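Local structure of MMS19 nucleotide excision repair protein homolog (Mus musculus, 6TBL) at residues 11-16 / 26-31; 46-51 / 85-90; 52-57 / 70-75; 97-102 / 108-113. The protein probably acts, as a whole of which this chain is the C-terminal HEAT-repeat part, in the cytosolic iron-sulfur assembly complex that supplies clusters to DNA-metabolism proteins. All blocks are in the same frame, centred on the assembly; numbering follows the deposited sequence.

Interaction 1 (11-16 / 26-31); sequences SLLLEA and LSTLSC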
loop_
_atom_site.group_PDB
_atom_site.type_symbol
_atom_site.label_atom_id
_atom_site.label_comp_id
_atom_site.label_asym_id
_atom_site.label_seq_id
_atom_site.Cartn_x
_atom_site.Cartn_y
_atom_site.Cartn_z
ATOM N N SER A 11 39.448 0.970 18.708
ATOM C CA SER A 11 39.751 0.859 17.286
ATOM C C SER A 11 40.053 -0.580 16.893
ATOM O O SER A 11 39.731 -1.002 15.776
ATOM C CB SER A 11 40.924 1.771 16.929
ATOM O OG SER A 11 42.089 1.409 17.646
ATOM N N LEU A 12 40.662 -1.352 17.793
ATOM C CA LEU A 12 40.928 -2.752 17.487
ATOM C C LEU A 12 39.649 -3.576 17.529
ATOM O O LEU A 12 39.487 -4.517 16.743
ATOM C CB LEU A 12 41.965 -3.315 18.453
ATOM C CG LEU A 12 43.308 -2.588 18.421
ATOM C CD1 LEU A 12 44.277 -3.191 19.416
ATOM C CD2 LEU A 12 43.892 -2.612 17.018
ATOM N N LEU A 13 38.733 -3.244 18.442
ATOM C CA LEU A 13 37.435 -3.912 18.458
ATOM C C LEU A 13 36.645 -3.599 17.196
ATOM O O LEU A 13 35.993 -4.481 16.624
ATOM C CB LEU A 13 36.642 -3.498 19.696
ATOM C CG LEU A 13 37.116 -4.038 21.043
ATOM C CD1 LEU A 13 36.300 -3.429 22.172
ATOM C CD2 LEU A 13 37.016 -5.553 21.069
ATOM N N LEU A 14 36.688 -2.343 16.750
ATOM C CA LEU A 14 35.975 -1.968 15.535
ATOM C C LEU A 14 36.582 -2.642 14.312
ATOM O O LEU A 14 35.856 -3.165 13.459
ATOM C CB LEU A 14 35.977 -0.449 15.377
ATOM C CG LEU A 14 35.239 0.321 16.472
ATOM C CD1 LEU A 14 35.363 1.817 16.252
ATOM C CD2 LEU A 14 33.781 -0.097 16.531
ATOM N N GLU A 15 37.912 -2.648 14.213
ATOM C CA GLU A 15 38.570 -3.300 13.088
ATOM C C GLU A 15 38.413 -4.812 13.123
ATOM O O GLU A 15 38.531 -5.459 12.078
ATOM C CB GLU A 15 40.051 -2.923 13.058
ATOM C CG GLU A 15 40.306 -1.513 12.561
ATOM C CD GLU A 15 39.873 -1.325 11.120
ATOM O OE1 GLU A 15 40.149 -2.224 10.297
ATOM O OE2 GLU A 15 39.249 -0.287 10.812
ATOM N N ALA A 16 38.149 -5.391 14.296
ATOM C CA ALA A 16 37.915 -6.827 14.374
ATOM C C ALA A 16 36.603 -7.234 13.720
ATOM O O ALA A 16 36.443 -8.404 13.356
ATOM C CB ALA A 16 37.937 -7.289 15.831
ATOM N N LEU A 26 32.770 -13.281 16.652
ATOM C CA LEU A 26 32.084 -13.573 17.907
ATOM C C LEU A 26 32.821 -12.979 19.098
ATOM O O LEU A 26 32.186 -12.535 20.061
ATOM C CB LEU A 26 31.930 -15.084 18.083
ATOM C CG LEU A 26 30.848 -15.735 17.225
ATOM C CD1 LEU A 26 30.874 -17.244 17.381
ATOM C CD2 LEU A 26 29.483 -15.177 17.595
ATOM N N SER A 27 34.154 -12.948 19.043
ATOM C CA SER A 27 34.936 -12.430 20.160
ATOM C C SER A 27 34.711 -10.934 20.347
ATOM O O SER A 27 34.406 -10.476 21.455
ATOM C CB SER A 27 36.419 -12.733 19.943
ATOM O OG SER A 27 37.205 -12.231 21.008
ATOM N N THR A 28 34.850 -10.153 19.273
ATOM C CA THR A 28 34.694 -8.709 19.410
ATOM C C THR A 28 33.244 -8.318 19.674
ATOM O O THR A 28 32.990 -7.338 20.383
ATOM C CB THR A 28 35.229 -7.993 18.168
ATOM O OG1 THR A 28 35.016 -6.582 18.294
ATOM C CG2 THR A 28 34.537 -8.496 16.911
ATOM N N LEU A 29 32.285 -9.073 19.130
ATOM C CA LEU A 29 30.878 -8.754 19.358
ATOM C C LEU A 29 30.498 -8.931 20.823
ATOM O O LEU A 29 29.666 -8.180 21.347
ATOM C CB LEU A 29 29.988 -9.617 18.465
ATOM C CG LEU A 29 29.930 -9.246 16.983
ATOM C CD1 LEU A 29 29.259 -10.349 16.181
ATOM C CD2 LEU A 29 29.198 -7.926 16.792
ATOM N N SER A 30 31.092 -9.914 21.503
ATOM C CA SER A 30 30.805 -10.102 22.921
ATOM C C SER A 30 31.354 -8.966 23.774
ATOM O O SER A 30 30.906 -8.790 24.912
ATOM C CB SER A 30 31.373 -11.436 23.405
ATOM O OG SER A 30 32.790 -11.428 23.375
ATOM N N CYS A 31 32.313 -8.201 23.256
ATOM C CA CYS A 31 32.817 -7.025 23.951
ATOM C C CYS A 31 32.034 -5.769 23.611
ATOM O O CYS A 31 31.879 -4.889 24.467
ATOM C CB CYS A 31 34.292 -6.798 23.611
ATOM S SG CYS A 31 35.385 -8.100 24.164
#

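Interaction 2 (46-51 / 85-90); sequences HVDTLV and LPYKSQ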
loop_
_atom_site.group_PDB
_atom_site.type_symbol
_atom_site.label_atom_id
_atom_site.label_comp_id
_atom_site.label_asym_id
_atom_site.label_seq_id
_atom_site.Cartn_x
_atom_site.Cartn_y
_atom_site.Cartn_z
ATOM N N HIS A 46 30.969 6.339 16.731
ATOM C CA HIS A 46 31.248 5.339 15.712
ATOM C C HIS A 46 29.979 4.657 15.214
ATOM O O HIS A 46 30.018 3.498 14.805
ATOM C CB HIS A 46 32.243 4.311 16.253
ATOM C CG HIS A 46 33.386 4.923 17.002
ATOM N ND1 HIS A 46 33.276 5.351 18.308
ATOM C CD2 HIS A 46 34.660 5.190 16.625
ATOM C CE1 HIS A 46 34.433 5.852 18.703
ATOM N NE2 HIS A 46 35.290 5.764 17.702
ATOM N N VAL A 47 28.849 5.370 15.235
ATOM C CA VAL A 47 27.575 4.766 14.848
ATOM C C VAL A 47 27.627 4.271 13.409
ATOM O O VAL A 47 27.155 3.170 13.099
ATOM C CB VAL A 47 26.419 5.761 15.058
ATOM C CG1 VAL A 47 25.161 5.255 14.379
ATOM C CG2 VAL A 47 26.162 5.956 16.531
ATOM N N ASP A 48 28.217 5.063 12.511
ATOM C CA ASP A 48 28.189 4.707 11.097
ATOM C C ASP A 48 28.900 3.386 10.842
ATOM O O ASP A 48 28.386 2.528 10.114
ATOM C CB ASP A 48 28.811 5.820 10.257
ATOM C CG ASP A 48 28.503 5.668 8.783
ATOM O OD1 ASP A 48 27.419 6.121 8.350
ATOM O OD2 ASP A 48 29.336 5.083 8.059
ATOM N N THR A 49 30.077 3.196 11.440
ATOM C CA THR A 49 30.785 1.935 11.259
ATOM C C THR A 49 30.177 0.815 12.097
ATOM O O THR A 49 30.279 -0.359 11.719
ATOM C CB THR A 49 32.273 2.112 11.583
ATOM O OG1 THR A 49 32.969 0.883 11.346
ATOM C CG2 THR A 49 32.470 2.536 13.028
ATOM N N LEU A 50 29.535 1.145 13.220
ATOM C CA LEU A 50 28.839 0.123 13.995
ATOM C C LEU A 50 27.633 -0.410 13.231
ATOM O O LEU A 50 27.458 -1.627 13.096
ATOM C CB LEU A 50 28.415 0.681 15.356
ATOM C CG LEU A 50 29.525 0.905 16.389
ATOM C CD1 LEU A 50 29.011 1.702 17.584
ATOM C CD2 LEU A 50 30.142 -0.411 16.844
ATOM N N VAL A 51 26.796 0.492 12.715
ATOM C CA VAL A 51 25.622 0.078 11.950
ATOM C C VAL A 51 26.041 -0.725 10.726
ATOM O O VAL A 51 25.476 -1.787 10.435
ATOM C CB VAL A 51 24.778 1.304 11.556
ATOM C CG1 VAL A 51 23.692 0.908 10.574
ATOM C CG2 VAL A 51 24.169 1.945 12.788
ATOM N N LEU A 85 18.336 8.309 14.507
ATOM C CA LEU A 85 17.236 8.528 13.570
ATOM C C LEU A 85 17.665 8.617 12.108
ATOM O O LEU A 85 16.941 8.078 11.255
ATOM C CB LEU A 85 16.448 9.776 13.994
ATOM C CG LEU A 85 15.732 9.644 15.343
ATOM C CD1 LEU A 85 15.048 10.947 15.726
ATOM C CD2 LEU A 85 14.734 8.492 15.319
ATOM N N PRO A 86 18.787 9.251 11.741
ATOM C CA PRO A 86 19.206 9.222 10.329
ATOM C C PRO A 86 19.535 7.830 9.811
ATOM O O PRO A 86 19.691 7.667 8.595
ATOM C CB PRO A 86 20.446 10.130 10.303
ATOM C CG PRO A 86 20.896 10.212 11.718
ATOM C CD PRO A 86 19.646 10.147 12.531
ATOM N N TYR A 87 19.648 6.831 10.685
ATOM C CA TYR A 87 19.851 5.452 10.269
ATOM C C TYR A 87 18.597 4.599 10.393
ATOM O O TYR A 87 18.589 3.468 9.896
ATOM C CB TYR A 87 20.981 4.810 11.089
ATOM C CG TYR A 87 22.317 5.495 10.924
ATOM C CD1 TYR A 87 23.209 5.088 9.941
ATOM C CD2 TYR A 87 22.683 6.555 11.745
ATOM C CE1 TYR A 87 24.432 5.712 9.782
ATOM C CE2 TYR A 87 23.906 7.187 11.593
ATOM C CZ TYR A 87 24.775 6.761 10.609
ATOM O OH TYR A 87 25.990 7.385 10.449
ATOM N N LYS A 88 17.540 5.119 11.024
ATOM C CA LYS A 88 16.377 4.301 11.354
ATOM C C LYS A 88 15.751 3.677 10.113
ATOM O O LYS A 88 15.396 2.492 10.119
ATOM C CB LYS A 88 15.347 5.145 12.107
ATOM C CG LYS A 88 14.044 4.417 12.374
ATOM C CD LYS A 88 13.102 5.255 13.218
ATOM C CE LYS A 88 11.748 4.582 13.328
ATOM N NZ LYS A 88 10.804 5.338 14.188
ATOM N N SER A 89 15.614 4.455 9.039
ATOM C CA SER A 89 14.964 3.944 7.838
ATOM C C SER A 89 15.736 2.772 7.243
ATOM O O SER A 89 15.171 1.696 7.020
ATOM C CB SER A 89 14.801 5.067 6.812
ATOM O OG SER A 89 13.823 6.002 7.234
ATOM N N GLN A 90 17.035 2.956 6.991
ATOM C CA GLN A 90 17.802 1.902 6.335
ATOM C C GLN A 90 17.952 0.671 7.221
ATOM O O GLN A 90 18.052 -0.449 6.706
ATOM C CB GLN A 90 19.178 2.420 5.915
ATOM C CG GLN A 90 20.175 2.559 7.051
ATOM C CD GLN A 90 21.608 2.631 6.560
ATOM O OE1 GLN A 90 22.242 3.685 6.615
ATOM N NE2 GLN A 90 22.126 1.503 6.076
#

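Interaction 3 (52-57 / 70-75); sequences TKFLNL and LQCMHA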
loop_
_atom_site.group_PDB
_atom_site.type_symbol
_atom_site.label_atom_id
_atom_site.label_comp_id
_atom_site.label_asym_id
_atom_site.label_seq_id
_atom_site.Cartn_x
_atom_site.Cartn_y
_atom_site.Cartn_z
ATOM N N THR A 52 27.046 -0.235 9.999
ATOM C CA THR A 52 27.470 -0.898 8.770
ATOM C C THR A 52 27.940 -2.322 9.040
ATOM O O THR A 52 27.447 -3.277 8.427
ATOM C CB THR A 52 28.578 -0.088 8.096
ATOM O OG1 THR A 52 28.181 1.285 8.005
ATOM C CG2 THR A 52 28.853 -0.620 6.700
ATOM N N LYS A 53 28.885 -2.482 9.970
ATOM C CA LYS A 53 29.502 -3.788 10.182
ATOM C C LYS A 53 28.544 -4.769 10.846
ATOM O O LYS A 53 28.557 -5.963 10.527
ATOM C CB LYS A 53 30.778 -3.637 11.008
ATOM C CG LYS A 53 31.927 -3.032 10.232
ATOM C CD LYS A 53 32.175 -3.816 8.953
ATOM C CE LYS A 53 33.198 -3.130 8.068
ATOM N NZ LYS A 53 33.367 -3.854 6.781
ATOM N N PHE A 54 27.712 -4.289 11.774
ATOM C CA PHE A 54 26.736 -5.173 12.405
ATOM C C PHE A 54 25.780 -5.759 11.374
ATOM O O PHE A 54 25.451 -6.950 11.427
ATOM C CB PHE A 54 25.958 -4.424 13.489
ATOM C CG PHE A 54 26.762 -4.119 14.723
ATOM C CD1 PHE A 54 27.996 -4.713 14.934
ATOM C CD2 PHE A 54 26.274 -3.243 15.678
ATOM C CE1 PHE A 54 28.730 -4.430 16.070
ATOM C CE2 PHE A 54 27.004 -2.956 16.816
ATOM C CZ PHE A 54 28.232 -3.552 17.014
ATOM N N LEU A 55 25.329 -4.937 10.422
ATOM C CA LEU A 55 24.422 -5.431 9.391
ATOM C C LEU A 55 25.101 -6.469 8.506
ATOM O O LEU A 55 24.489 -7.482 8.147
ATOM C CB LEU A 55 23.893 -4.268 8.554
ATOM C CG LEU A 55 22.948 -3.297 9.262
ATOM C CD1 LEU A 55 22.607 -2.121 8.361
ATOM C CD2 LEU A 55 21.685 -4.016 9.716
ATOM N N ASN A 56 26.366 -6.238 8.143
ATOM C CA ASN A 56 27.089 -7.223 7.347
ATOM C C ASN A 56 27.219 -8.544 8.091
ATOM O O ASN A 56 27.025 -9.617 7.508
ATOM C CB ASN A 56 28.469 -6.687 6.969
ATOM C CG ASN A 56 28.396 -5.523 6.009
ATOM O OD1 ASN A 56 28.278 -5.709 4.797
ATOM N ND2 ASN A 56 28.461 -4.310 6.544
ATOM N N LEU A 57 27.536 -8.486 9.385
ATOM C CA LEU A 57 27.702 -9.704 10.167
ATOM C C LEU A 57 26.385 -10.430 10.398
ATOM O O LEU A 57 26.397 -11.631 10.689
ATOM C CB LEU A 57 28.366 -9.378 11.504
ATOM C CG LEU A 57 29.797 -8.850 11.410
ATOM C CD1 LEU A 57 30.287 -8.414 12.777
ATOM C CD2 LEU A 57 30.716 -9.907 10.816
ATOM N N LEU A 70 22.882 -9.324 15.541
ATOM C CA LEU A 70 21.561 -8.743 15.754
ATOM C C LEU A 70 21.369 -8.283 17.194
ATOM O O LEU A 70 20.661 -7.298 17.437
ATOM C CB LEU A 70 20.477 -9.749 15.369
ATOM C CG LEU A 70 20.431 -10.132 13.890
ATOM C CD1 LEU A 70 19.398 -11.218 13.653
ATOM C CD2 LEU A 70 20.139 -8.914 13.028
ATOM N N GLN A 71 21.977 -8.978 18.157
ATOM C CA GLN A 71 21.904 -8.522 19.541
ATOM C C GLN A 71 22.607 -7.185 19.725
ATOM O O GLN A 71 22.196 -6.381 20.569
ATOM C CB GLN A 71 22.501 -9.573 20.475
ATOM C CG GLN A 71 21.725 -10.877 20.516
ATOM C CD GLN A 71 22.353 -11.903 21.437
ATOM O OE1 GLN A 71 23.387 -11.654 22.056
ATOM N NE2 GLN A 71 21.727 -13.068 21.534
ATOM N N CYS A 72 23.664 -6.930 18.952
ATOM C CA CYS A 72 24.294 -5.614 18.978
ATOM C C CYS A 72 23.416 -4.572 18.296
ATOM O O CYS A 72 23.366 -3.415 18.731
ATOM C CB CYS A 72 25.668 -5.681 18.319
ATOM S SG CYS A 72 26.947 -6.403 19.363
ATOM N N MET A 73 22.730 -4.962 17.217
ATOM C CA MET A 73 21.775 -4.061 16.581
ATOM C C MET A 73 20.679 -3.660 17.556
ATOM O O MET A 73 20.216 -2.514 17.548
ATOM C CB MET A 73 21.171 -4.723 15.345
ATOM C CG MET A 73 22.134 -4.859 14.189
ATOM S SD MET A 73 22.709 -3.247 13.630
ATOM C CE MET A 73 21.159 -2.472 13.184
ATOM N N HIS A 74 20.248 -4.596 18.402
ATOM C CA HIS A 74 19.314 -4.259 19.467
ATOM C C HIS A 74 19.965 -3.333 20.487
ATOM O O HIS A 74 19.363 -2.339 20.908
ATOM C CB HIS A 74 18.813 -5.538 20.136
ATOM C CG HIS A 74 17.785 -5.310 21.199
ATOM N ND1 HIS A 74 18.116 -4.988 22.498
ATOM C CD2 HIS A 74 16.433 -5.371 21.160
ATOM C CE1 HIS A 74 17.011 -4.853 23.211
ATOM N NE2 HIS A 74 15.976 -5.081 22.422
ATOM N N ALA A 75 21.205 -3.636 20.884
ATOM C CA ALA A 75 21.895 -2.824 21.877
ATOM C C ALA A 75 22.220 -1.429 21.361
ATOM O O ALA A 75 22.408 -0.514 22.170
ATOM C CB ALA A 75 23.177 -3.525 22.332
#

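Interaction 4 (97-102 / 108-113); sequences KPLDDK and KEAVSA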
loop_
_atom_site.group_PDB
_atom_site.type_symbol
_atom_site.label_atom_id
_atom_site.label_comp_id
_atom_site.label_asym_id
_atom_site.label_seq_id
_atom_site.Cartn_x
_atom_site.Cartn_y
_atom_site.Cartn_z
ATOM N N LYS A 97 15.557 -8.523 6.118
ATOM C CA LYS A 97 16.122 -9.767 5.599
ATOM C C LYS A 97 16.337 -10.801 6.698
ATOM O O LYS A 97 15.912 -11.955 6.515
ATOM C CB LYS A 97 17.410 -9.469 4.824
ATOM C CG LYS A 97 18.173 -10.706 4.378
ATOM C CD LYS A 97 19.509 -10.327 3.752
ATOM C CE LYS A 97 20.286 -11.556 3.316
ATOM N NZ LYS A 97 21.599 -11.197 2.716
ATOM N N PRO A 98 16.964 -10.483 7.840
ATOM C CA PRO A 98 17.079 -11.491 8.908
ATOM C C PRO A 98 15.745 -11.944 9.474
ATOM O O PRO A 98 15.703 -12.977 10.154
ATOM C CB PRO A 98 17.922 -10.779 9.976
ATOM C CG PRO A 98 18.670 -9.746 9.240
ATOM C CD PRO A 98 17.734 -9.271 8.172
ATOM N N LEU A 99 14.658 -11.207 9.228
ATOM C CA LEU A 99 13.342 -11.683 9.646
ATOM C C LEU A 99 12.954 -12.957 8.913
ATOM O O LEU A 99 12.150 -13.745 9.424
ATOM C CB LEU A 99 12.276 -10.610 9.415
ATOM C CG LEU A 99 12.330 -9.334 10.256
ATOM C CD1 LEU A 99 11.137 -8.459 9.933
ATOM C CD2 LEU A 99 12.362 -9.660 11.736
ATOM N N ASP A 100 13.503 -13.172 7.717
ATOM C CA ASP A 100 13.232 -14.363 6.923
ATOM C C ASP A 100 14.407 -15.335 6.921
ATOM O O ASP A 100 14.549 -16.132 5.987
ATOM C CB ASP A 100 12.869 -13.966 5.493
ATOM C CG ASP A 100 12.031 -15.011 4.796
ATOM O OD1 ASP A 100 11.531 -15.922 5.489
ATOM O OD2 ASP A 100 11.878 -14.929 3.560
ATOM N N ASP A 101 15.258 -15.280 7.942
ATOM C CA ASP A 101 16.396 -16.179 8.009
ATOM C C ASP A 101 15.926 -17.617 8.210
ATOM O O ASP A 101 14.837 -17.879 8.725
ATOM C CB ASP A 101 17.341 -15.774 9.139
ATOM C CG ASP A 101 18.684 -16.469 9.046
ATOM O OD1 ASP A 101 19.659 -15.826 8.606
ATOM O OD2 ASP A 101 18.763 -17.666 9.392
ATOM N N LYS A 102 16.776 -18.558 7.802
ATOM C CA LYS A 102 16.406 -19.968 7.800
ATOM C C LYS A 102 16.363 -20.589 9.192
ATOM O O LYS A 102 15.949 -21.747 9.311
ATOM C CB LYS A 102 17.372 -20.752 6.907
ATOM C CG LYS A 102 18.833 -20.505 7.215
ATOM C CD LYS A 102 19.735 -21.138 6.166
ATOM C CE LYS A 102 21.205 -20.905 6.490
ATOM N NZ LYS A 102 22.102 -21.454 5.435
ATOM N N LYS A 108 14.263 -14.725 15.796
ATOM C CA LYS A 108 13.826 -14.148 17.065
ATOM C C LYS A 108 14.619 -12.891 17.403
ATOM O O LYS A 108 14.044 -11.879 17.822
ATOM C CB LYS A 108 13.957 -15.186 18.180
ATOM C CG LYS A 108 13.783 -14.625 19.580
ATOM C CD LYS A 108 14.081 -15.672 20.644
ATOM C CE LYS A 108 14.151 -15.038 22.025
ATOM N NZ LYS A 108 14.433 -16.039 23.086
ATOM N N GLU A 109 15.941 -12.933 17.216
ATOM C CA GLU A 109 16.764 -11.755 17.474
ATOM C C GLU A 109 16.487 -10.644 16.470
ATOM O O GLU A 109 16.536 -9.462 16.828
ATOM C CB GLU A 109 18.244 -12.135 17.452
ATOM C CG GLU A 109 18.595 -13.306 18.357
ATOM C CD GLU A 109 18.384 -12.997 19.827
ATOM O OE1 GLU A 109 18.448 -11.806 20.202
ATOM O OE2 GLU A 109 18.151 -13.946 20.607
ATOM N N ALA A 110 16.196 -11.000 15.216
ATOM C CA ALA A 110 15.858 -9.988 14.220
ATOM C C ALA A 110 14.553 -9.283 14.572
ATOM O O ALA A 110 14.445 -8.060 14.433
ATOM C CB ALA A 110 15.772 -10.625 12.834
ATOM N N VAL A 111 13.554 -10.039 15.029
ATOM C CA VAL A 111 12.308 -9.433 15.492
ATOM C C VAL A 111 12.582 -8.482 16.648
ATOM O O VAL A 111 12.077 -7.353 16.685
ATOM C CB VAL A 111 11.295 -10.523 15.885
ATOM C CG1 VAL A 111 10.105 -9.911 16.601
ATOM C CG2 VAL A 111 10.843 -11.287 14.657
ATOM N N SER A 112 13.397 -8.924 17.606
ATOM C CA SER A 112 13.682 -8.102 18.777
ATOM C C SER A 112 14.436 -6.833 18.399
ATOM O O SER A 112 14.122 -5.744 18.897
ATOM C CB SER A 112 14.474 -8.917 19.799
ATOM O OG SER A 112 14.795 -8.138 20.938
ATOM N N ALA A 113 15.431 -6.949 17.518
ATOM C CA ALA A 113 16.216 -5.779 17.137
ATOM C C ALA A 113 15.388 -4.805 16.308
ATOM O O ALA A 113 15.387 -3.596 16.570
ATOM C CB ALA A 113 17.467 -6.211 16.371
#

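Interaction 1 (11-16 / 26-31)
T28 meets both L13 and A16, and its three side-chain atoms divide the work. Its CB rests against the methyl of A16, CB to CB 3.6 Å. From there the hydroxyl branch stands anti to the backbone N (chi1 177°), which carries T28 OG1 back to the carbonyl of L13, where it donates a hydrogen bond to L13 O of 2.9 Å. The donor comes in well off the carbonyl direction, at a C=O...donor angle of 116°, and tilted from the carbonyl plane; the same oxygen also takes a weak bond from the N of A16. The remaining branch, T28 CG2, lies by A16 CB at 3.8 Å. Helices 9-16 and 22-38 form a hairpin within HEAT repeat 2; their segments 11-16 and 26-31 run roughly antiparallel, at 132°, with axes 9.1 Å apart. A valine in place of T28 would probably keep much of the packing on A16 but leave the L13 carbonyl without its hydroxyl partner. The side chains of L13 and T28 run alongside each other, pointing opposite ways. L13 CD2 passes T28 OG1 and comes 3.9 Å from C31 CB, while L32 and L35 also touch the leucine.

Interaction 2 (46-51 / 85-90)
Y87 OH donates a hydrogen bond of 2.8 Å to D48 OD1, tying two helices through the tip of a long aromatic side chain. The carboxylate oxygen uses its anti lone pair, the one facing away from its sister oxygen, and lies at the edge of the ring near its plane. The two flat groups are nonetheless turned 60° against each other. D48 reaches the phenol because its CG is anti to the backbone N (chi1 -166°). Over one ring face sits V47 CG1, a CH-pi contact 4.0 Å from the ring centroid, with Y87 CE2 the ring atom closest to it. V51, one turn further on, brings its CG1 to 4.3 Å from Y87 CD1, so the ring is flanked by both valines. Replacing Y87 by an alanine is likely to leave D48 without its phenol partner and open a gap beside V47 and V51. The short segments run nearly parallel, at 19°, with axes 11.4 Å apart, and they link HEAT repeat 3 to HEAT repeat 4. Around the contact, V51 also packs on L76 of helix 63-76, V47 on L79 of the loop beyond it, and helix 9-16 covers L50 through L14.

Interaction 3 (52-57 / 70-75)
F54 and C72 meet inside the helix hairpin of HEAT repeat 3, formed by helices 47-57 and 63-76, whose segments 52-57 and 70-75 run roughly antiparallel with axes 9.1 Å apart. The principal bump is the F54 ring, which fits between C72, lying over one face, and M73, whose sulfur is at its edge. C72 CB stands 3.6 Å from the ring centroid, 19° off the normal and displaced toward the rim on the CE2 side, as a CH-pi contact. The thiol lies farther out and more obliquely, C72 SG being 4.4 Å from the centroid in a Cys sulfur-aromatic contact. The second bump comes from the other helix. M73 is bent at both chi2 (-61°) and chi3 (-59°), and this folded chain brings its sulfur into the notch between the neighbouring side chains F54 and L55. M73 SD is 3.5 Å from F54 CB and meets the ring at its edge, a Met-aromatic contact in which the sulfur lies close to the ring plane. L29 and L36 of helix 22-38 touch the same phenylalanine and bring the preceding repeat into the core. The M73 carbonyl, meanwhile, accepts a hydrogen bond from W117 NE1. Past the notch, the thioether of M73 crosses the L55 side chain at about a right angle, M73 CE lying 3.8 Å from L55 CD2.

Interaction 4 (97-102 / 108-113)
P98 and L99 press on A110, whose small side chain lets the loop after helix 81-94 come close to helix 104-118: the CA atoms of L99 and A110 are 5.5 Å apart. The methyl A110 CB lies 3.6 Å from P98 CB on the proline ring and touches the P98 carbonyl oxygen too. L99 supplies the longer arm. Its CG is anti to the carbonyl carbon (chi1 -67°); with CD1 extended (chi2 -176°), the other methyl, CD2, branches off toward the helix and lies against the peptide between A110 and V111. There L99 CD2 lies 3.7 Å from A110 CB and 3.5 Å from V111 N. V111 answers with one branch. Its CG1 is anti to the backbone N (chi1 170°), leaving CG2 as the methyl that faces the leucine, V111 CG2 to L99 CD2 3.7 Å. The two elements are the loop and second helix of HEAT repeat 4, so the contact folds the connection back on the helix it leads into. The loop has other ties: D101 OD2 accepts from the N of K103 and forms a salt bridge with R66 of helix 63-76. L99 also packs on the backbone of another protein chain in the assembly, and a basic side chain of that other protein pairs with the D100 carboxylate. Between loop and helix, by contrast, the touching groups are largely hydrocarbon, which suggests that close fit and exclusion of water, more than directed bonds, probably hold L99 and P98 against A110.

Overall arrangement
Interaction 3 lies deepest, its centre about 2 Å from the chain centre, and relies on sulfur, aromatic and aliphatic packing. Interactions 1 and 2 are partly buried, and each combines apolar packing with one hydrogen bond from a side-chain hydroxyl. The centres of interactions 1 and 4 both lie about 12 Å out, yet interaction 4 is buried, with its loop also facing another protein chain. Helix 47-57 pairs with the next repeat in interaction 2 and within its own repeat in interaction 3. L29 of interaction 1 packs on F54 and C72 of interaction 3, and L70 of interaction 3 on A110 of interaction 4, so interactions 1, 3 and 4 follow one another through successive HEAT repeats.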